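Local structure of translation initiation factor eif-2b-like protein (Chaetomium thermophilum, 4ZEO) at residues C223-N228 and E393-D398; R231-K236 and E251-W256; V311-D316 and V336-N341; S347-A352 and A384-I389; G373-A378 and D427-R432. The protein is the delta subunit of eIF2B, the guanine nucleotide exchange factor of eIF2, and probably serves in its regulatory subcomplex during translation initiation. One frame throughout, in Å; residues are numbered along the deposited sequence.

The five contacts run along an elongated chain, from a helical bundle to a Rossmann-like domain. Contact 1 joins helix 224-239 to the segment after strand 387-391; its segments enclose contacts 2, 3 and 4 in sequence and alternate with those of contact 5. Contact 2 uses the same helix, about 16 Å away between centres. At the other end, contacts 3, 4 and 5 have centres about 13 to 17 Å apart. Contacts 3 and 4 both reach the six-stranded parallel sheet, and contact 5 sets helix 374-384 against the small antiparallel sheet. Contacts 2 and 4, about 43 Å apart between centres, lie on opposite sides of the chain's centre; contact 1, near it, joins the two parts.

Contact 1. Residues C223-N228 and E393-D398; sequences CFAMGN and ETINFD
The first turn of helix 224-239, with Phe224, Ala225 and Asn228, rests on the 3-10 turn 394-396 that follows strand 387-391, a junction between the helical region and the Rossmann-like domain of the eIF2B alpha/beta/delta family. Asn228 carries it. Its CG is anti to its own carbonyl carbon (chi1 -75°), which leans the amide toward the turn, and both N-H groups of ND2 are used, one for each of two carbonyls: 2.8 Å from ND2 to Ile395 O, and 2.8 Å from ND2 to Phe397 O. Both acceptors lie close to the plane of the amide. The first bond is nearly straight (162° at the hydrogen), although ND2 sits above the carbonyl plane of Ile395; the second meets Phe397 O almost end-on. Arg231 NH1 takes the remaining OD1, which fixes which way round the amide lies. A leucine in place of Asn228 is likely to leave the carbonyls of Ile395 and Phe397 without their common donor. Apolar contact adds to this, where Ile395 CD1 comes 3.9 Å from Asn228 CB and Ile395 CG2 comes 4.2 Å from Ala225 CB. A water links Ala225 N (3.0 Å from the water O) to Asn396 OD1 (2.9 Å), and OD1 is also bonded to Ser174 OG. At the far end the carboxylate of Asp398, poorly ordered, lies stacked over one face of the Phe224 ring, offset toward the rim, planes 26° apart, while Asn396 O lies at the ring edge, 3.6 Å from Phe224 CD2.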
# COMPACT_ATOMS: atom_id res chain seq x y z
N CYS A 223 -5.45 1.25 -8.28
CA CYS A 223 -5.03 0.11 -7.47
C CYS A 223 -6.24 -0.45 -6.67
O CYS A 223 -7.30 0.19 -6.58
CB CYS A 223 -3.89 0.52 -6.54
SG CYS A 223 -4.20 2.01 -5.50
N PHE A 224 -6.09 -1.65 -6.09
CA PHE A 224 -7.16 -2.26 -5.32
C PHE A 224 -7.56 -1.37 -4.14
O PHE A 224 -8.75 -1.27 -3.81
CB PHE A 224 -6.75 -3.63 -4.78
CG PHE A 224 -6.69 -4.69 -5.83
CD1 PHE A 224 -7.27 -4.51 -7.06
CD2 PHE A 224 -6.04 -5.89 -5.59
CE1 PHE A 224 -7.20 -5.50 -8.05
CE2 PHE A 224 -5.97 -6.87 -6.57
CZ PHE A 224 -6.57 -6.66 -7.80
N ALA A 225 -6.57 -0.69 -3.54
CA ALA A 225 -6.79 0.16 -2.37
C ALA A 225 -7.81 1.26 -2.67
O ALA A 225 -8.77 1.46 -1.90
CB ALA A 225 -5.47 0.77 -1.90
N MET A 226 -7.62 1.93 -3.81
CA MET A 226 -8.53 2.94 -4.28
C MET A 226 -9.88 2.32 -4.62
O MET A 226 -10.93 2.85 -4.26
CB MET A 226 -7.96 3.65 -5.51
CG MET A 226 -6.82 4.59 -5.19
SD MET A 226 -5.94 5.18 -6.67
CE MET A 226 -7.20 6.27 -7.33
N GLY A 227 -9.86 1.18 -5.30
CA GLY A 227 -11.10 0.52 -5.66
C GLY A 227 -11.90 0.17 -4.42
O GLY A 227 -13.12 0.38 -4.38
N ASN A 228 -11.22 -0.36 -3.40
CA ASN A 228 -11.89 -0.75 -2.15
C ASN A 228 -12.45 0.45 -1.39
O ASN A 228 -13.58 0.43 -0.92
CB ASN A 228 -10.93 -1.54 -1.25
CG ASN A 228 -10.72 -2.96 -1.73
OD1 ASN A 228 -11.66 -3.58 -2.23
ND2 ASN A 228 -9.50 -3.49 -1.58
N GLU A 393 -1.28 -4.09 3.95
CA GLU A 393 -2.50 -3.58 4.57
C GLU A 393 -3.69 -4.31 3.96
O GLU A 393 -3.66 -4.65 2.78
CB GLU A 393 -2.63 -2.05 4.35
CG GLU A 393 -1.48 -1.25 4.93
CD GLU A 393 -0.28 -1.06 3.97
OE1 GLU A 393 -0.13 -1.81 2.97
OE2 GLU A 393 0.52 -0.13 4.22
N THR A 394 -4.74 -4.50 4.74
CA THR A 394 -5.91 -5.25 4.28
C THR A 394 -6.58 -4.57 3.10
O THR A 394 -7.17 -5.24 2.26
CB THR A 394 -6.97 -5.43 5.40
OG1 THR A 394 -7.40 -4.16 5.88
CG2 THR A 394 -6.41 -6.22 6.54
N ILE A 395 -6.49 -3.24 3.05
CA ILE A 395 -7.14 -2.43 2.00
C ILE A 395 -6.56 -2.74 0.59
O ILE A 395 -7.18 -2.47 -0.43
CB ILE A 395 -7.00 -0.90 2.32
CG1 ILE A 395 -7.96 -0.03 1.50
CG2 ILE A 395 -5.56 -0.40 2.11
CD1 ILE A 395 -9.35 0.02 2.00
N ASN A 396 -5.36 -3.33 0.57
CA ASN A 396 -4.69 -3.74 -0.66
C ASN A 396 -5.16 -5.12 -1.17
O ASN A 396 -4.80 -5.52 -2.27
CB ASN A 396 -3.17 -3.76 -0.45
CG ASN A 396 -2.55 -2.36 -0.35
OD1 ASN A 396 -2.87 -1.48 -1.14
ND2 ASN A 396 -1.69 -2.15 0.63
N PHE A 397 -5.93 -5.84 -0.37
CA PHE A 397 -6.48 -7.13 -0.79
C PHE A 397 -7.63 -6.98 -1.76
O PHE A 397 -8.43 -6.04 -1.67
CB PHE A 397 -6.97 -7.95 0.41
CG PHE A 397 -5.88 -8.58 1.21
CD1 PHE A 397 -4.90 -7.79 1.80
CD2 PHE A 397 -5.86 -9.95 1.44
CE1 PHE A 397 -3.89 -8.35 2.55
CE2 PHE A 397 -4.86 -10.52 2.20
CZ PHE A 397 -3.87 -9.72 2.77
N ASP A 398 -7.71 -7.90 -2.70
CA ASP A 398 -8.86 -7.98 -3.56
C ASP A 398 -9.88 -8.81 -2.79
O ASP A 398 -9.75 -10.01 -2.69
CB ASP A 398 -8.51 -8.63 -4.89
CG ASP A 398 -9.65 -8.59 -5.88
OD1 ASP A 398 -9.69 -9.45 -6.78
OD2 ASP A 398 -10.50 -7.68 -5.77
O HOH W 1 -3.74 -1.68 -3.90

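Contact 2. Residues R231-K236 and E251-W256; sequences RLLKAK and EGLLEW
Segments 231-236 and 251-256 run nearly antiparallel, their N-to-C directions 154° apart and their axes 11.0 Å from each other at closest approach. They belong to helices 224-239 and 246-277, consecutive in the chain and folded back as a helical hairpin; the nearest alpha carbons, Lys236 CA and Leu253 CA, are 7.4 Å apart. Large side chains fill this wide spacing, and Trp256 does most of it. A chi1 of -180° swings its indole away from its own backbone N and across to the other helix. The benzo end reaches the backbone there, CH2 lying 3.4 Å from Leu233 N; CZ2 meets Leu232 CB at the ring edge (3.5 Å). Over one face of the pyrrole ring comes Lys236, whose CG stands 3.3 Å from the centroid of the five-membered ring of Trp256, 16° off the normal, in a CH-pi contact. Bends at chi2 and chi3 carry the lysine's CD and CE on past the CD1 rim, CE 3.9 Å from Trp256 CD1, and the two side chains slide past each other in opposite directions. Beside the indole, Leu233 CD1 touches Leu253 CD2 at 3.6 Å, the chains crossing at about a right angle; Leu209 and Ile189 of other helices extend this layer. No hydrogen bond crosses between the two segments: the hairpin is held here by dispersion and apolar burial, with a lysine's aliphatic stem serving as hydrophobic cover for the tryptophan.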
# COMPACT_ATOMS: atom_id res chain seq x y z
N ARG A 231 -15.61 1.74 -3.11
CA ARG A 231 -16.77 0.89 -2.86
C ARG A 231 -17.32 1.16 -1.46
O ARG A 231 -18.53 1.29 -1.30
CB ARG A 231 -16.41 -0.59 -3.03
CG ARG A 231 -17.49 -1.57 -2.56
CD ARG A 231 -17.03 -3.00 -2.74
NE ARG A 231 -15.66 -3.15 -2.27
CZ ARG A 231 -15.30 -3.32 -1.00
NH1 ARG A 231 -14.02 -3.42 -0.69
NH2 ARG A 231 -16.22 -3.38 -0.03
N LEU A 232 -16.43 1.30 -0.47
CA LEU A 232 -16.85 1.61 0.90
C LEU A 232 -17.51 2.98 1.02
O LEU A 232 -18.55 3.12 1.67
CB LEU A 232 -15.67 1.52 1.86
CG LEU A 232 -15.11 0.12 2.11
CD1 LEU A 232 -13.78 0.16 2.85
CD2 LEU A 232 -16.12 -0.70 2.88
N LEU A 233 -16.94 3.99 0.36
CA LEU A 233 -17.51 5.33 0.39
C LEU A 233 -18.88 5.38 -0.25
O LEU A 233 -19.81 6.01 0.28
CB LEU A 233 -16.58 6.33 -0.33
CG LEU A 233 -17.11 7.77 -0.53
CD1 LEU A 233 -17.43 8.44 0.78
CD2 LEU A 233 -16.09 8.61 -1.29
N LYS A 234 -19.03 4.74 -1.41
CA LYS A 234 -20.31 4.75 -2.08
C LYS A 234 -21.36 4.04 -1.22
O LYS A 234 -22.51 4.47 -1.17
CB LYS A 234 -20.22 4.11 -3.45
CG LYS A 234 -19.74 5.06 -4.53
CD LYS A 234 -19.45 4.29 -5.79
CE LYS A 234 -18.93 5.21 -6.88
NZ LYS A 234 -19.04 4.55 -8.20
N ALA A 235 -20.98 2.96 -0.54
CA ALA A 235 -21.92 2.32 0.39
C ALA A 235 -22.33 3.29 1.51
O ALA A 235 -23.50 3.36 1.87
CB ALA A 235 -21.34 1.04 0.98
N LYS A 236 -21.37 4.08 2.02
CA LYS A 236 -21.65 5.08 3.04
C LYS A 236 -22.65 6.12 2.56
O LYS A 236 -23.60 6.46 3.27
CB LYS A 236 -20.37 5.77 3.48
CG LYS A 236 -19.73 5.16 4.71
CD LYS A 236 -20.61 5.30 5.97
CE LYS A 236 -20.89 6.75 6.32
NZ LYS A 236 -21.81 6.85 7.51
N GLU A 251 -20.75 15.99 7.23
CA GLU A 251 -19.93 15.80 8.41
C GLU A 251 -19.68 14.30 8.66
O GLU A 251 -18.60 13.91 9.10
CB GLU A 251 -20.57 16.47 9.62
CG GLU A 251 -19.56 16.76 10.71
CD GLU A 251 -18.43 17.67 10.23
OE1 GLU A 251 -18.70 18.62 9.46
OE2 GLU A 251 -17.26 17.42 10.59
N GLY A 252 -20.69 13.48 8.42
CA GLY A 252 -20.57 12.03 8.52
C GLY A 252 -19.56 11.44 7.54
O GLY A 252 -18.81 10.51 7.87
N LEU A 253 -19.58 11.92 6.30
CA LEU A 253 -18.63 11.46 5.29
C LEU A 253 -17.20 11.88 5.67
O LEU A 253 -16.26 11.13 5.47
CB LEU A 253 -19.01 12.01 3.92
CG LEU A 253 -20.18 11.34 3.21
CD1 LEU A 253 -20.45 12.05 1.89
CD2 LEU A 253 -19.91 9.85 2.97
N LEU A 254 -17.06 13.09 6.20
CA LEU A 254 -15.75 13.61 6.59
C LEU A 254 -15.16 12.80 7.75
O LEU A 254 -13.97 12.51 7.77
CB LEU A 254 -15.85 15.09 6.94
CG LEU A 254 -16.11 16.00 5.73
CD1 LEU A 254 -15.89 17.47 6.08
CD2 LEU A 254 -15.21 15.62 4.57
N GLU A 255 -16.00 12.40 8.70
CA GLU A 255 -15.48 11.64 9.82
C GLU A 255 -15.26 10.19 9.42
O GLU A 255 -14.39 9.52 9.95
CB GLU A 255 -16.44 11.74 11.00
CG GLU A 255 -16.55 13.17 11.49
CD GLU A 255 -17.71 13.42 12.43
OE1 GLU A 255 -18.31 12.44 12.92
OE2 GLU A 255 -18.01 14.61 12.69
N TRP A 256 -16.00 9.74 8.42
CA TRP A 256 -15.79 8.43 7.87
C TRP A 256 -14.46 8.32 7.08
O TRP A 256 -13.78 7.31 7.14
CB TRP A 256 -16.98 8.06 7.00
CG TRP A 256 -16.84 6.74 6.42
CD1 TRP A 256 -17.25 5.56 6.96
CD2 TRP A 256 -16.16 6.43 5.20
NE1 TRP A 256 -16.89 4.53 6.12
CE2 TRP A 256 -16.22 5.04 5.04
CE3 TRP A 256 -15.52 7.20 4.23
CZ2 TRP A 256 -15.67 4.38 3.93
CZ3 TRP A 256 -14.96 6.55 3.11
CH2 TRP A 256 -15.04 5.15 2.98

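Contact 3. Residues V311-D316 and V336-N341; sequences VTVLDD and VLYSPN
Val311, Thr312 and Val313 pair in parallel register with Val336, Leu337 and Tyr338, forming the edge of the Rossmann-like sheet. Three backbone hydrogen bonds hold the ladder: Leu337 N to Val311 O (2.8 Å), Val313 N to Leu337 O (2.7 Å) and Ser339 N to Val313 O (2.8 Å). Between them the alpha carbons add CA-H...O contacts, such as Val336 CA to Val311 O at 3.2 Å. Beyond the ladder one side-chain hydrogen bond continues the pairing: the Tyr338 hydroxyl donates to Asp315 OD1 over 2.7 Å, on the anti lone pair, with carboxylate and ring planes 83° apart. With chi1 at 176° the tyrosine ring extends away from its own backbone N and forward to Asp315. The other carboxylate oxygen has a weak bond to Gly322 N, at the start of the next helix. Apolar contacts complete the face that carries the valines: Val313 CG2 lies 3.7 Å from Val336 CG1, and Val313 CG1 lies 4.1 Å from Tyr338 CD1. Helix 321-331, the crossover of this beta-alpha-beta unit, covers that face through Ala326, Leu329 and Lys323, while strand 285-289 pairs with the other side of strand 310-314.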
# COMPACT_ATOMS: atom_id res chain seq x y z
N VAL A 311 20.94 -7.41 7.65
CA VAL A 311 20.02 -7.26 6.54
C VAL A 311 20.73 -7.38 5.21
O VAL A 311 21.79 -6.78 4.99
CB VAL A 311 19.26 -5.92 6.63
CG1 VAL A 311 18.41 -5.70 5.41
CG2 VAL A 311 18.40 -5.90 7.89
N THR A 312 20.16 -8.18 4.33
CA THR A 312 20.63 -8.28 2.97
C THR A 312 19.60 -7.59 2.10
O THR A 312 18.43 -7.93 2.13
CB THR A 312 20.84 -9.75 2.52
OG1 THR A 312 21.95 -10.31 3.22
CG2 THR A 312 21.12 -9.83 1.01
N VAL A 313 20.05 -6.60 1.35
CA VAL A 313 19.16 -5.89 0.45
C VAL A 313 19.51 -6.19 -0.99
O VAL A 313 20.61 -5.91 -1.45
CB VAL A 313 19.20 -4.36 0.69
CG1 VAL A 313 18.22 -3.66 -0.24
CG2 VAL A 313 18.85 -4.06 2.14
N LEU A 314 18.55 -6.78 -1.68
CA LEU A 314 18.71 -7.15 -3.08
C LEU A 314 18.02 -6.08 -3.91
O LEU A 314 17.13 -5.39 -3.39
CB LEU A 314 18.11 -8.53 -3.33
CG LEU A 314 18.65 -9.73 -2.53
CD1 LEU A 314 17.74 -10.94 -2.67
CD2 LEU A 314 20.03 -10.10 -2.99
N ASP A 315 18.42 -5.88 -5.17
CA ASP A 315 17.79 -4.81 -5.93
C ASP A 315 17.52 -5.15 -7.38
O ASP A 315 17.96 -6.19 -7.89
CB ASP A 315 18.64 -3.54 -5.89
CG ASP A 315 17.80 -2.28 -5.64
OD1 ASP A 315 18.41 -1.24 -5.33
OD2 ASP A 315 16.55 -2.31 -5.77
N ASP A 316 16.75 -4.28 -8.02
CA ASP A 316 16.56 -4.26 -9.46
C ASP A 316 17.60 -3.28 -9.99
O ASP A 316 17.58 -2.11 -9.61
CB ASP A 316 15.12 -3.83 -9.80
CG ASP A 316 14.81 -3.85 -11.29
OD1 ASP A 316 15.71 -3.64 -12.14
OD2 ASP A 316 13.63 -4.03 -11.63
N VAL A 336 24.31 -3.81 6.80
CA VAL A 336 23.59 -4.14 5.58
C VAL A 336 24.53 -4.61 4.46
O VAL A 336 25.57 -4.00 4.20
CB VAL A 336 22.77 -2.94 5.06
CG1 VAL A 336 22.04 -3.31 3.76
CG2 VAL A 336 21.79 -2.46 6.12
N LEU A 337 24.14 -5.71 3.81
CA LEU A 337 24.79 -6.20 2.61
C LEU A 337 23.93 -5.85 1.40
O LEU A 337 22.77 -6.25 1.31
CB LEU A 337 25.00 -7.71 2.71
CG LEU A 337 25.81 -8.42 1.65
CD1 LEU A 337 27.16 -7.75 1.46
CD2 LEU A 337 25.97 -9.88 2.07
N TYR A 338 24.48 -5.08 0.49
CA TYR A 338 23.71 -4.59 -0.63
C TYR A 338 24.11 -5.23 -1.95
O TYR A 338 25.28 -5.26 -2.32
CB TYR A 338 23.84 -3.07 -0.75
CG TYR A 338 23.13 -2.55 -1.97
CD1 TYR A 338 21.75 -2.49 -1.99
CD2 TYR A 338 23.83 -2.16 -3.11
CE1 TYR A 338 21.07 -2.03 -3.10
CE2 TYR A 338 23.16 -1.69 -4.23
CZ TYR A 338 21.77 -1.63 -4.21
OH TYR A 338 21.07 -1.16 -5.30
N SER A 339 23.12 -5.68 -2.70
CA SER A 339 23.37 -6.18 -4.03
C SER A 339 22.49 -5.43 -5.02
O SER A 339 21.28 -5.31 -4.80
CB SER A 339 23.11 -7.68 -4.10
OG SER A 339 23.73 -8.22 -5.25
N PRO A 340 23.10 -4.85 -6.07
CA PRO A 340 22.36 -4.11 -7.09
C PRO A 340 21.48 -5.00 -7.96
O PRO A 340 20.64 -4.49 -8.69
CB PRO A 340 23.48 -3.49 -7.94
CG PRO A 340 24.61 -4.41 -7.76
CD PRO A 340 24.54 -4.81 -6.32
N ASN A 341 21.71 -6.30 -7.92
CA ASN A 341 20.99 -7.23 -8.78
C ASN A 341 20.58 -8.53 -8.10
O ASN A 341 20.82 -8.72 -6.91
CB ASN A 341 21.82 -7.56 -10.00
CG ASN A 341 23.24 -7.92 -9.64
OD1 ASN A 341 23.48 -8.90 -8.93
ND2 ASN A 341 24.19 -7.17 -10.17

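Contact 4. Residues S347-A352 and A384-I389; sequences SKVPAA and AGAKVI
Val349, Pro350 and Ala351 pack closely against Ala384 and Ala386, two lead-ins to neighbouring strands lying side by side. On the tight side, methyl groups sit against carbonyl oxygens: Ala384 CB comes 3.5 Å from Val349 O, and Ala386 CB comes 3.5 Å from Pro350 O. Small side chains let the backbones draw this near, and Ala386 CA adds a CA-H...O contact to Ala351 O at 3.4 Å. The apolar touch is lighter, Val349 CG1 standing 4.4 Å from Ala386 CB. Gly385 makes the turn possible: with phi at 95° it is the C-prime residue of a Schellman motif that ends helix 374-384, where Ala386 N bonds to Ala381 O and Gly385 N to Thr382 O. The looser side is wet, and no direct hydrogen bond joins the two segments. One water lies within hydrogen-bonding distance of Ala351 O (3.0 Å) and Gly385 O (2.8 Å), though it may not donate to both; a second lies 3.1 Å from Ala351 O and accepts from Lys387 N over 3.1 Å. The two runs lead from helices 345-348 and 374-384 into the adjacent parallel strands 354-358 and 387-391, and Val349 lies against both Val355 and Ala381.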
# COMPACT_ATOMS: atom_id res chain seq x y z
N SER A 347 22.79 -18.15 -3.37
CA SER A 347 23.78 -17.75 -2.38
C SER A 347 23.20 -16.74 -1.36
O SER A 347 23.43 -16.85 -0.16
CB SER A 347 24.98 -17.13 -3.09
OG SER A 347 25.53 -18.04 -4.03
N LYS A 348 22.50 -15.73 -1.87
CA LYS A 348 22.00 -14.61 -1.07
C LYS A 348 20.88 -14.99 -0.09
O LYS A 348 20.64 -14.27 0.88
CB LYS A 348 21.50 -13.48 -1.99
CG LYS A 348 22.50 -13.06 -3.05
CD LYS A 348 23.84 -12.68 -2.49
CE LYS A 348 24.72 -12.07 -3.58
NZ LYS A 348 23.91 -11.57 -4.73
N VAL A 349 20.11 -16.03 -0.41
CA VAL A 349 19.00 -16.45 0.45
C VAL A 349 19.19 -17.84 1.07
O VAL A 349 18.66 -18.82 0.57
CB VAL A 349 17.67 -16.44 -0.33
CG1 VAL A 349 16.52 -16.36 0.62
CG2 VAL A 349 17.62 -15.28 -1.27
N PRO A 350 19.90 -17.93 2.20
CA PRO A 350 20.12 -19.24 2.85
C PRO A 350 18.85 -19.71 3.56
O PRO A 350 17.93 -18.91 3.74
CB PRO A 350 21.21 -18.95 3.88
CG PRO A 350 21.68 -17.54 3.58
CD PRO A 350 20.51 -16.84 2.98
N ALA A 351 18.82 -20.96 4.00
CA ALA A 351 17.64 -21.49 4.69
C ALA A 351 17.36 -20.75 6.00
O ALA A 351 16.21 -20.46 6.31
CB ALA A 351 17.83 -22.97 4.96
N ALA A 352 18.41 -20.43 6.75
CA ALA A 352 18.24 -19.79 8.05
C ALA A 352 17.71 -18.35 8.00
O ALA A 352 17.17 -17.85 8.98
CB ALA A 352 19.54 -19.83 8.81
N ALA A 384 14.94 -22.86 -0.70
CA ALA A 384 15.93 -22.98 0.35
C ALA A 384 15.33 -23.44 1.70
O ALA A 384 16.06 -23.93 2.56
CB ALA A 384 16.64 -21.63 0.53
N GLY A 385 14.03 -23.28 1.89
CA GLY A 385 13.40 -23.57 3.17
C GLY A 385 13.27 -22.34 4.07
O GLY A 385 12.88 -22.42 5.24
N ALA A 386 13.64 -21.19 3.52
CA ALA A 386 13.56 -19.93 4.23
C ALA A 386 12.12 -19.40 4.32
O ALA A 386 11.33 -19.59 3.40
CB ALA A 386 14.48 -18.91 3.56
N LYS A 387 11.80 -18.72 5.42
CA LYS A 387 10.49 -18.12 5.57
C LYS A 387 10.31 -16.90 4.66
O LYS A 387 11.19 -16.05 4.54
CB LYS A 387 10.26 -17.72 7.03
CG LYS A 387 9.42 -18.69 7.83
CD LYS A 387 8.99 -18.12 9.19
CE LYS A 387 10.11 -18.05 10.19
NZ LYS A 387 10.43 -19.41 10.72
N VAL A 388 9.14 -16.80 4.03
CA VAL A 388 8.85 -15.64 3.21
C VAL A 388 7.64 -14.96 3.83
O VAL A 388 6.54 -15.50 3.84
CB VAL A 388 8.61 -16.01 1.72
CG1 VAL A 388 8.20 -14.77 0.89
CG2 VAL A 388 9.86 -16.65 1.13
N ILE A 389 7.88 -13.79 4.41
CA ILE A 389 6.85 -13.02 5.09
C ILE A 389 6.50 -11.81 4.29
O ILE A 389 7.37 -10.97 3.97
CB ILE A 389 7.29 -12.57 6.50
CG1 ILE A 389 7.79 -13.80 7.27
CG2 ILE A 389 6.15 -11.91 7.26
CD1 ILE A 389 8.03 -13.53 8.74
O HOH W 2 13.75 -21.49 7.73
O HOH W 3 13.87 -19.00 7.73

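Contact 5. Residues G373-A378 and D427-R432; sequences GTADVA and DNTHER
Asp427, on strand 426-429, takes the backbone N-H groups of Gly373 and Ala375 at the start of helix 374-384. One oxygen accepts both: OD2 is 2.6 Å from Gly373 N and 3.3 Å from Ala375 N, the two donors arriving from opposite faces of the carboxylate, the glycine from well above its plane and the alanine on the syn side but tilted out of the plane. A chi1 of 67° puts CG between the backbone N and carbonyl carbon and turns the carboxylate onto the helix start. With an alanine here, both amides would probably lose their shared acceptor and the N-terminal turn its tie to the strand. Asp376 OD2 stands 4.3 Å from Asp427 OD2, like charges not in contact. Other polar groups are satisfied elsewhere: Thr374 OG1 bonds to Pro371 O and Asn428 ND2 to Ser367 OG. Within 427-432, Arg432 N donates to His430 ND1 (3.0 Å) in the ring plane. Thr429 supplies packing instead, its CG2 lying 3.6 Å from Ala378 CB and its OG1 beside Ala375 CA and CB (3.5 Å from OG1 to CB). Strand 426-429 edges the small antiparallel sheet, pairing with strand 368-371, while Thr374 and Ala378 also lie on Leu357 in strand 354-358 of the main sheet.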
# COMPACT_ATOMS: atom_id res chain seq x y z
N GLY A 373 10.79 -8.93 -10.05
CA GLY A 373 11.94 -9.49 -9.35
C GLY A 373 11.63 -9.95 -7.93
O GLY A 373 12.41 -10.72 -7.35
N THR A 374 10.48 -9.54 -7.37
CA THR A 374 10.04 -10.01 -6.06
C THR A 374 9.77 -11.51 -6.06
O THR A 374 10.12 -12.23 -5.11
CB THR A 374 8.75 -9.28 -5.60
OG1 THR A 374 9.04 -7.89 -5.44
CG2 THR A 374 8.20 -9.85 -4.28
N ALA A 375 9.15 -11.99 -7.15
CA ALA A 375 8.81 -13.39 -7.31
C ALA A 375 10.05 -14.29 -7.33
O ALA A 375 10.04 -15.37 -6.76
CB ALA A 375 8.01 -13.60 -8.59
N ASP A 376 11.12 -13.82 -7.98
CA ASP A 376 12.35 -14.62 -8.04
C ASP A 376 12.92 -14.79 -6.64
O ASP A 376 13.37 -15.88 -6.28
CB ASP A 376 13.36 -13.98 -8.98
CG ASP A 376 12.81 -13.82 -10.37
OD1 ASP A 376 12.82 -14.79 -11.15
OD2 ASP A 376 12.33 -12.72 -10.70
N VAL A 377 12.87 -13.72 -5.85
CA VAL A 377 13.34 -13.76 -4.46
C VAL A 377 12.52 -14.74 -3.61
O VAL A 377 13.10 -15.60 -2.93
CB VAL A 377 13.27 -12.35 -3.82
CG1 VAL A 377 13.77 -12.39 -2.37
CG2 VAL A 377 14.10 -11.38 -4.62
N ALA A 378 11.19 -14.64 -3.68
CA ALA A 378 10.29 -15.53 -2.95
C ALA A 378 10.43 -17.00 -3.41
O ALA A 378 10.38 -17.92 -2.59
CB ALA A 378 8.84 -15.08 -3.10
N ASP A 427 5.50 -8.09 -11.07
CA ASP A 427 5.38 -9.53 -11.33
C ASP A 427 4.45 -10.15 -10.28
O ASP A 427 4.03 -9.50 -9.31
CB ASP A 427 6.76 -10.22 -11.39
CG ASP A 427 7.51 -10.25 -10.05
OD1 ASP A 427 6.91 -10.00 -8.99
OD2 ASP A 427 8.72 -10.54 -10.06
N ASN A 428 4.10 -11.41 -10.47
CA ASN A 428 3.19 -12.09 -9.57
C ASN A 428 3.86 -13.15 -8.72
O ASN A 428 4.48 -14.08 -9.24
CB ASN A 428 2.07 -12.72 -10.38
CG ASN A 428 0.96 -13.25 -9.51
OD1 ASN A 428 0.80 -14.46 -9.38
ND2 ASN A 428 0.22 -12.35 -8.88
N THR A 429 3.74 -13.03 -7.40
CA THR A 429 4.28 -14.08 -6.54
C THR A 429 3.15 -14.99 -6.09
O THR A 429 2.31 -14.59 -5.26
CB THR A 429 5.04 -13.51 -5.31
OG1 THR A 429 6.17 -12.72 -5.73
CG2 THR A 429 5.55 -14.65 -4.44
N HIS A 430 3.16 -16.23 -6.59
CA HIS A 430 2.12 -17.22 -6.27
C HIS A 430 2.15 -17.50 -4.77
O HIS A 430 3.22 -17.47 -4.16
CB HIS A 430 2.35 -18.51 -7.05
CG HIS A 430 1.20 -19.45 -7.02
ND1 HIS A 430 0.91 -20.24 -5.92
CD2 HIS A 430 0.30 -19.81 -7.97
CE1 HIS A 430 -0.14 -20.99 -6.17
NE2 HIS A 430 -0.53 -20.75 -7.42
N GLU A 431 0.99 -17.75 -4.16
CA GLU A 431 0.90 -17.96 -2.70
C GLU A 431 1.77 -19.13 -2.20
O GLU A 431 2.16 -19.18 -1.04
CB GLU A 431 -0.55 -18.15 -2.28
CG GLU A 431 -1.03 -19.59 -2.26
CD GLU A 431 -2.37 -19.72 -1.58
OE1 GLU A 431 -3.03 -20.77 -1.75
OE2 GLU A 431 -2.75 -18.76 -0.86
N ARG A 432 2.05 -20.05 -3.10
CA ARG A 432 2.89 -21.21 -2.85
C ARG A 432 4.30 -20.76 -2.38
O ARG A 432 5.03 -21.51 -1.72
CB ARG A 432 2.91 -22.06 -4.14
CG ARG A 432 4.03 -23.01 -4.34
CD ARG A 432 4.24 -23.33 -5.85
NE ARG A 432 2.99 -23.52 -6.60
CZ ARG A 432 2.71 -22.92 -7.75
NH1 ARG A 432 1.55 -23.14 -8.35
NH2 ARG A 432 3.59 -22.10 -8.31